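Local coordinates for protein 2-dehydro-3-deoxy-D-arabinonate dehydratase (Sulfolobus solfataricus, PDB 2Q18) that catalyses the dehydration of 2-dehydro-3-deoxy-D-arabinonate to 2,5-dioxopentanoate, a magnesium- or calcium-dependent step in the oxidation of pentoses, at residues A16-D19 with I23-L26; V193-D198 with S277-L282; R36-K41 with N153-G158. All blocks are in the same frame, centred on the assembly; numbering follows the deposited sequence.

Contact 1 (A16-D19 with I23-L26)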
loop_
_atom_site.group_PDB
_atom_site.type_symbol
_atom_site.label_atom_id
_atom_site.label_comp_id
_atom_site.label_asym_id
_atom_site.label_seq_id
_atom_site.Cartn_x
_atom_site.Cartn_y
_atom_site.Cartn_z
ATOM N N ALA A 16 25.289 5.535 0.798
ATOM C CA ALA A 16 26.458 4.867 0.255
ATOM C C ALA A 16 27.665 5.779 0.422
ATOM O O ALA A 16 27.597 6.971 0.108
ATOM C CB ALA A 16 26.246 4.540 -1.204
ATOM N N ILE A 17 28.759 5.226 0.936
ATOM C CA ILE A 17 30.024 5.956 0.948
ATOM C C ILE A 17 30.911 5.462 -0.192
ATOM O O ILE A 17 31.129 4.261 -0.353
ATOM C CB ILE A 17 30.748 5.954 2.340
ATOM C CG1 ILE A 17 32.132 6.618 2.229
ATOM C CG2 ILE A 17 30.855 4.550 2.925
ATOM C CD1 ILE A 17 32.631 7.276 3.512
ATOM N N LEU A 18 31.377 6.410 -1.000
ATOM C CA LEU A 18 32.265 6.130 -2.122
ATOM C C LEU A 18 33.724 6.148 -1.667
ATOM O O LEU A 18 34.036 6.642 -0.577
ATOM C CB LEU A 18 32.028 7.149 -3.238
ATOM C CG LEU A 18 30.915 6.906 -4.269
ATOM C CD1 LEU A 18 29.654 6.238 -3.701
ATOM C CD2 LEU A 18 30.563 8.212 -4.965
ATOM N N ASP A 19 34.612 5.605 -2.498
ATOM C CA ASP A 19 36.040 5.506 -2.168
ATOM C C ASP A 19 36.688 6.853 -1.831
ATOM O O ASP A 19 37.583 6.915 -0.983
ATOM C CB ASP A 19 36.810 4.805 -3.295
ATOM C CG ASP A 19 36.567 3.302 -3.328
ATOM O OD1 ASP A 19 36.816 2.632 -2.299
ATOM O OD2 ASP A 19 36.142 2.786 -4.385
ATOM N N ILE A 23 29.554 10.881 0.450
ATOM C CA ILE A 23 28.395 10.102 0.874
ATOM C C ILE A 23 27.160 10.461 0.050
ATOM O O ILE A 23 26.825 11.640 -0.110
ATOM C CB ILE A 23 28.136 10.263 2.391
ATOM C CG1 ILE A 23 29.343 9.729 3.175
ATOM C CG2 ILE A 23 26.852 9.539 2.818
ATOM C CD1 ILE A 23 29.362 10.126 4.606
ATOM N N ILE A 24 26.504 9.428 -0.477
ATOM C CA ILE A 24 25.298 9.578 -1.283
ATOM C C ILE A 24 24.073 9.036 -0.539
ATOM O O ILE A 24 24.086 7.908 -0.042
ATOM C CB ILE A 24 25.442 8.860 -2.654
ATOM C CG1 ILE A 24 26.658 9.403 -3.417
ATOM C CG2 ILE A 24 24.163 9.010 -3.497
ATOM C CD1 ILE A 24 26.936 8.689 -4.732
ATOM N N ARG A 25 23.029 9.854 -0.449
ATOM C CA ARG A 25 21.734 9.396 0.046
ATOM C C ARG A 25 21.004 8.696 -1.092
ATOM O O ARG A 25 20.775 9.290 -2.153
ATOM C CB ARG A 25 20.908 10.567 0.564
ATOM C CG ARG A 25 19.490 10.195 0.963
ATOM C CD ARG A 25 18.884 11.277 1.810
ATOM N NE ARG A 25 17.462 11.050 2.041
ATOM C CZ ARG A 25 16.765 11.623 3.016
ATOM N NH1 ARG A 25 17.358 12.458 3.868
ATOM N NH2 ARG A 25 15.473 11.358 3.145
ATOM N N LEU A 26 20.642 7.435 -0.864
ATOM C CA LEU A 26 20.058 6.594 -1.905
ATOM C C LEU A 26 18.589 6.895 -2.162
ATOM O O LEU A 26 17.820 7.127 -1.225
ATOM C CB LEU A 26 20.228 5.111 -1.555
ATOM C CG LEU A 26 21.653 4.571 -1.390
ATOM C CD1 LEU A 26 21.615 3.058 -1.253
ATOM C CD2 LEU A 26 22.537 4.974 -2.555
#
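Ile17 and Ile23 stand side by side on one face of a short antiparallel hairpin, while Ala16, Leu18, Ile24 and Leu26 meet on the other. The isoleucines form a non-hydrogen-bonded pair: CG1 of Ile23 rests 4.1 Å from CB of Ile17 and equally near its CD1. In Ile17 the CG1 branch runs opposite the backbone N (chi1 174°), whereas in Ile23 it lies opposite the carbonyl carbon (chi1 -62°), and with these unlike torsions the side chains cross obliquely. Tyr53 of helix 53-59 packs on both. On the other face, CD1 of Ile24 reaches beyond the strand end to Leu18, whose forked end, just past the strand, offers it two methyls, CD2 at 3.7 Å and CD1 scarcely farther. Ala16 carries just a methyl, and CD2 of Leu26 comes to 4.0 Å from that CB, so the small residue makes room for a long one two places along from its partner Ile24. In the sheet itself, the hydrogen-bonded pair Ala16 and Ile24 exchanges two short bonds, Ala16 N to Ile24 O and Ile24 N to Ala16 O, each 2.8 Å. The CA of Ile23 adds a CH···O contact at 3.3 Å from Ala16 O. Beta-branched isoleucine suits such extended backbone. Neighbouring Arg25 forms salt bridges to Asp27 and Asp46 of the second subunit, so the hairpin lies at a subunit interface. The chemistry is thus divided: paired amides fix the hairpin register, and aliphatic branches pack on both faces without any side-chain polar bond between segments 16-19 and 23-26.

Contact 2 (V193-D198 with S277-L282)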
loop_
_atom_site.group_PDB
_atom_site.type_symbol
_atom_site.label_atom_id
_atom_site.label_comp_id
_atom_site.label_asym_id
_atom_site.label_seq_id
_atom_site.Cartn_x
_atom_site.Cartn_y
_atom_site.Cartn_z
ATOM N N VAL A 193 28.452 -2.275 7.188
ATOM C CA VAL A 193 28.194 -1.928 5.797
ATOM C C VAL A 193 28.093 -3.179 4.931
ATOM O O VAL A 193 28.540 -4.263 5.323
ATOM C CB VAL A 193 29.309 -1.017 5.201
ATOM C CG1 VAL A 193 29.310 0.366 5.855
ATOM C CG2 VAL A 193 30.693 -1.683 5.315
ATOM N N ILE A 194 27.504 -3.024 3.752
ATOM C CA ILE A 194 27.680 -4.000 2.687
ATOM C C ILE A 194 28.568 -3.344 1.647
ATOM O O ILE A 194 28.278 -2.242 1.184
ATOM C CB ILE A 194 26.341 -4.431 2.059
ATOM C CG1 ILE A 194 25.514 -5.222 3.078
ATOM C CG2 ILE A 194 26.579 -5.268 0.789
ATOM C CD1 ILE A 194 24.040 -5.212 2.788
ATOM N N VAL A 195 29.664 -4.008 1.299
ATOM C CA VAL A 195 30.561 -3.471 0.288
ATOM C C VAL A 195 30.272 -4.148 -1.044
ATOM O O VAL A 195 30.059 -5.360 -1.100
ATOM C CB VAL A 195 32.067 -3.593 0.684
ATOM C CG1 VAL A 195 32.304 -3.020 2.090
ATOM C CG2 VAL A 195 32.564 -5.038 0.600
ATOM N N THR A 196 30.247 -3.359 -2.112
ATOM C CA THR A 196 30.040 -3.909 -3.445
ATOM C C THR A 196 31.232 -4.780 -3.826
ATOM O O THR A 196 32.324 -4.633 -3.267
ATOM C CB THR A 196 29.798 -2.811 -4.495
ATOM O OG1 THR A 196 30.859 -1.849 -4.447
ATOM C CG2 THR A 196 28.474 -2.112 -4.223
ATOM N N SER A 197 31.005 -5.694 -4.765
ATOM C CA SER A 197 31.989 -6.703 -5.144
ATOM C C SER A 197 33.333 -6.119 -5.587
ATOM O O SER A 197 34.383 -6.713 -5.329
ATOM C CB SER A 197 31.406 -7.609 -6.231
ATOM O OG SER A 197 32.174 -8.788 -6.370
ATOM N N ASP A 198 33.296 -4.951 -6.229
ATOM C CA ASP A 198 34.512 -4.271 -6.690
ATOM C C ASP A 198 35.350 -3.651 -5.560
ATOM O O ASP A 198 36.472 -3.197 -5.794
ATOM C CB ASP A 198 34.178 -3.217 -7.762
ATOM C CG ASP A 198 33.219 -2.135 -7.262
ATOM O OD1 ASP A 198 32.865 -1.247 -8.067
ATOM O OD2 ASP A 198 32.820 -2.160 -6.078
ATOM N N SER A 277 39.049 -7.061 6.781
ATOM C CA SER A 277 39.728 -6.168 5.842
ATOM C C SER A 277 38.772 -5.634 4.780
ATOM O O SER A 277 37.992 -6.398 4.196
ATOM C CB SER A 277 40.885 -6.895 5.146
ATOM O OG SER A 277 41.736 -7.536 6.077
ATOM N N ASN A 278 38.839 -4.323 4.548
ATOM C CA ASN A 278 38.079 -3.637 3.491
ATOM C C ASN A 278 36.580 -3.454 3.765
ATOM O O ASN A 278 35.881 -2.809 2.980
ATOM C CB ASN A 278 38.315 -4.293 2.122
ATOM C CG ASN A 278 39.779 -4.272 1.709
ATOM O OD1 ASN A 278 40.408 -3.215 1.651
ATOM N ND2 ASN A 278 40.324 -5.444 1.413
ATOM N N ILE A 279 36.095 -4.011 4.872
ATOM C CA ILE A 279 34.686 -3.874 5.239
ATOM C C ILE A 279 34.532 -2.971 6.466
ATOM O O ILE A 279 33.860 -1.937 6.403
ATOM C CB ILE A 279 33.991 -5.254 5.455
ATOM C CG1 ILE A 279 34.171 -6.142 4.213
ATOM C CG2 ILE A 279 32.506 -5.057 5.786
ATOM C CD1 ILE A 279 33.638 -7.569 4.346
ATOM N N GLY A 280 35.159 -3.364 7.572
ATOM C CA GLY A 280 35.164 -2.548 8.783
ATOM C C GLY A 280 35.159 -3.378 10.049
ATOM O O GLY A 280 35.712 -4.478 10.089
ATOM N N THR A 281 34.532 -2.842 11.089
ATOM C CA THR A 281 34.415 -3.544 12.355
ATOM C C THR A 281 32.966 -3.530 12.811
ATOM O O THR A 281 32.372 -2.463 12.987
ATOM C CB THR A 281 35.331 -2.921 13.449
ATOM O OG1 THR A 281 36.699 -2.995 13.026
ATOM C CG2 THR A 281 35.181 -3.662 14.772
ATOM N N LEU A 282 32.409 -4.724 12.986
ATOM C CA LEU A 282 31.061 -4.896 13.503
ATOM C C LEU A 282 31.125 -5.051 15.020
ATOM O O LEU A 282 31.841 -5.918 15.523
ATOM C CB LEU A 282 30.407 -6.137 12.872
ATOM C CG LEU A 282 29.027 -6.573 13.381
ATOM C CD1 LEU A 282 27.948 -5.575 12.962
ATOM C CD2 LEU A 282 28.691 -7.972 12.869
#
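Ile279 meets Val193 and Val195 with its two branches. At its root, CA lies 4.0 Å from CG1 of Val195. From CB the side chain divides. CG1 is set opposite the carbonyl carbon (chi1 -55°) and comes 4.1 Å from CG2 of Val195, the two side chains crossing at about a right angle. CG2, opposite the backbone N, turns to the other valine, 3.9 Å from CG2 of Val193, where the side chains slide past each other in opposite directions. CD1 continues beyond CG1; the side chain also packs on Ile161 of strand 156-167. Backbone oxygens are grazed too: CG2 of Val193 lies 3.4 Å from Ile279 O, and CG1 of Val195 lies 3.7 Å from Asn278 O, which accepts a hydrogen bond from Lys2 NZ. Ile279 and Gly280 together face Ile276 as a classic beta bulge, and the backbone angles of Gly280 call for glycine, since a CB would jam against the preceding carbonyl oxygen. The contact brings the end of strand 188-195 against the bulged turn that leads into strand 280-288, joining two sheets of the FAH-family fold. The Ile279 side chain is about 10 Å from that of the magnesium ligand Glu145, near the metal site but not part of it. Compact, branched valines fit against the two branches of the isoleucine; with no hydrogen bond across these segments, their hold on each other rests on buried aliphatic surface and shape.

Contact 3 (R36-K41 with N153-G158)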
loop_
_atom_site.group_PDB
_atom_site.type_symbol
_atom_site.label_atom_id
_atom_site.label_comp_id
_atom_site.label_asym_id
_atom_site.label_seq_id
_atom_site.Cartn_x
_atom_site.Cartn_y
_atom_site.Cartn_z
ATOM N N ARG A 36 21.259 -2.933 -8.971
ATOM C CA ARG A 36 21.615 -1.951 -10.003
ATOM C C ARG A 36 23.127 -1.774 -10.134
ATOM O O ARG A 36 23.663 -1.781 -11.250
ATOM C CB ARG A 36 20.951 -0.595 -9.740
ATOM C CG ARG A 36 21.213 0.442 -10.842
ATOM C CD ARG A 36 20.537 1.782 -10.565
ATOM N NE ARG A 36 19.102 1.637 -10.315
ATOM C CZ ARG A 36 18.167 1.543 -11.261
ATOM N NH1 ARG A 36 16.894 1.414 -10.914
ATOM N NH2 ARG A 36 18.497 1.572 -12.549
ATOM N N TYR A 37 23.808 -1.610 -8.999
ATOM C CA TYR A 37 25.255 -1.416 -8.994
ATOM C C TYR A 37 25.972 -2.617 -9.606
ATOM O O TYR A 37 26.949 -2.459 -10.339
ATOM C CB TYR A 37 25.783 -1.148 -7.578
ATOM C CG TYR A 37 27.229 -0.700 -7.572
ATOM C CD1 TYR A 37 28.265 -1.627 -7.674
ATOM C CD2 TYR A 37 27.560 0.651 -7.493
ATOM C CE1 TYR A 37 29.592 -1.223 -7.690
ATOM C CE2 TYR A 37 28.891 1.068 -7.505
ATOM C CZ TYR A 37 29.899 0.120 -7.601
ATOM O OH TYR A 37 31.219 0.510 -7.615
ATOM N N SER A 38 25.476 -3.812 -9.301
ATOM C CA SER A 38 26.017 -5.050 -9.850
ATOM C C SER A 38 25.933 -5.093 -11.374
ATOM O O SER A 38 26.758 -5.733 -12.030
ATOM C CB SER A 38 25.275 -6.249 -9.273
ATOM O OG SER A 38 25.963 -7.447 -9.569
ATOM N N GLU A 39 24.931 -4.418 -11.929
ATOM C CA GLU A 39 24.721 -4.402 -13.370
ATOM C C GLU A 39 25.637 -3.398 -14.075
ATOM O O GLU A 39 26.420 -3.785 -14.943
ATOM C CB GLU A 39 23.245 -4.147 -13.702
ATOM C CG GLU A 39 22.808 -4.660 -15.077
ATOM C CD GLU A 39 22.965 -6.171 -15.234
ATOM O OE1 GLU A 39 22.579 -6.921 -14.309
ATOM O OE2 GLU A 39 23.472 -6.607 -16.293
ATOM N N ASN A 40 25.560 -2.122 -13.692
ATOM C CA ASN A 40 26.318 -1.073 -14.387
ATOM C C ASN A 40 27.014 -0.043 -13.489
ATOM O O ASN A 40 27.462 1.001 -13.973
ATOM C CB ASN A 40 25.418 -0.358 -15.405
ATOM C CG ASN A 40 24.281 0.416 -14.750
ATOM O OD1 ASN A 40 23.937 0.192 -13.584
ATOM N ND2 ASN A 40 23.684 1.332 -15.506
ATOM N N LYS A 41 27.100 -0.344 -12.193
ATOM C CA LYS A 41 27.724 0.540 -11.192
ATOM C C LYS A 41 27.044 1.908 -11.055
ATOM O O LYS A 41 27.639 2.862 -10.554
ATOM C CB LYS A 41 29.237 0.682 -11.435
ATOM C CG LYS A 41 29.962 -0.654 -11.502
ATOM C CD LYS A 41 31.466 -0.500 -11.461
ATOM C CE LYS A 41 32.130 -1.870 -11.404
ATOM N NZ LYS A 41 33.583 -1.772 -11.091
ATOM N N ASN A 153 19.580 -15.387 -8.497
ATOM C CA ASN A 153 20.402 -16.289 -9.310
ATOM C C ASN A 153 21.666 -16.771 -8.607
ATOM O O ASN A 153 22.437 -17.557 -9.166
ATOM C CB ASN A 153 20.796 -15.626 -10.635
ATOM C CG ASN A 153 19.603 -15.271 -11.488
ATOM O OD1 ASN A 153 19.590 -14.228 -12.142
ATOM N ND2 ASN A 153 18.586 -16.126 -11.479
ATOM N N GLY A 154 21.887 -16.290 -7.387
ATOM C CA GLY A 154 23.074 -16.662 -6.631
ATOM C C GLY A 154 24.292 -15.831 -6.982
ATOM O O GLY A 154 25.412 -16.181 -6.610
ATOM N N LYS A 155 24.073 -14.729 -7.697
ATOM C CA LYS A 155 25.142 -13.785 -8.010
ATOM C C LYS A 155 25.467 -12.955 -6.766
ATOM O O LYS A 155 24.561 -12.496 -6.063
ATOM C CB LYS A 155 24.742 -12.870 -9.172
ATOM C CG LYS A 155 25.880 -12.010 -9.701
ATOM C CD LYS A 155 25.391 -10.900 -10.630
ATOM C CE LYS A 155 26.569 -10.221 -11.323
ATOM N NZ LYS A 155 26.161 -9.081 -12.203
ATOM N N ILE A 156 26.760 -12.772 -6.506
ATOM C CA ILE A 156 27.230 -12.000 -5.354
ATOM C C ILE A 156 27.050 -10.498 -5.588
ATOM O O ILE A 156 27.643 -9.920 -6.500
ATOM C CB ILE A 156 28.702 -12.347 -4.989
ATOM C CG1 ILE A 156 28.785 -13.796 -4.481
ATOM C CG2 ILE A 156 29.252 -11.372 -3.936
ATOM C CD1 ILE A 156 30.192 -14.392 -4.470
ATOM N N LEU A 157 26.219 -9.876 -4.758
ATOM C CA LEU A 157 25.946 -8.442 -4.867
ATOM C C LEU A 157 26.852 -7.618 -3.959
ATOM O O LEU A 157 26.971 -6.402 -4.127
ATOM C CB LEU A 157 24.485 -8.147 -4.526
ATOM C CG LEU A 157 23.400 -8.808 -5.377
ATOM C CD1 LEU A 157 22.026 -8.524 -4.778
ATOM C CD2 LEU A 157 23.479 -8.331 -6.823
ATOM N N GLY A 158 27.479 -8.280 -2.992
ATOM C CA GLY A 158 28.379 -7.602 -2.073
ATOM C C GLY A 158 28.803 -8.465 -0.909
ATOM O O GLY A 158 28.347 -9.606 -0.775
HETATM O O HOH W 1 28.208 -7.635 -8.032
#
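Lys155 extends its whole side chain to Ser38 and donates from NZ to the serine hydroxyl, with 3.1 Å between NZ and OG. The same ammonium makes a weak bond to the backbone carbonyl, NZ to Ser38 O at 3.4 Å, so one group reaches both oxygens of the serine. Ser38 OG also forms a hydrogen bond of 2.7 Å with a water, which in turn donates to Ile156 O at 2.8 Å. The hydroxyl thus links the lysine to a bridge that reaches the strand backbone. Placing OG opposite the backbone N (chi1 -168°) turns it off the helix toward the 153-158 segment. Lysine suits this site because its long, extended chain reaches the helix from the loop before the strand: CE passes 3.3 Å from Ser38 OG on the way. Glu39 OE1 lies 4.7 Å from Lys155 NZ, too far for contact but near enough that it probably favours the positive charge. Farther in, the packing is slight: CD2 of Leu157 touches CB of Ser38 at 3.7 Å, covering the apolar side of the small residue. Leu157 and Gly158 both face Val149 as a classic beta bulge, while Ile156 packs on helix 233-241. Putting an alanine in place of Ser38 removes the hydroxyl and would probably leave Lys155 NZ without its stronger partner on the helix and the bridging water without its hold there. The C-terminal part of helix 30-40 is therefore joined to the loop and first residues of strand 156-167 mainly by a polar, partly water-mediated link, fitting for a contact with exposed Lys155 at its edge.

Contact 2 is the most buried of the three, and its centre lies about 11 Å from the centre of the chain; those of contacts 1 and 3, at about 21 and 18 Å, belong to partly buried sites. Their chemistry follows: contact 1 relies on backbone pairing within a local hairpin, contact 2 on aliphatic packing between distant parts of the chain, contact 3 on a lysine, a hydroxyl and water. Contacts 2 and 3 touch directly, since Asp198 OD1 takes a salt bridge from Lys41 NZ and probably a hydrogen bond with Tyr37 OH, and their strands 188-195 and 156-167 are neighbours. Contact 1 touches neither, though strand 23-26 leads into helix 30-40 of contact 3.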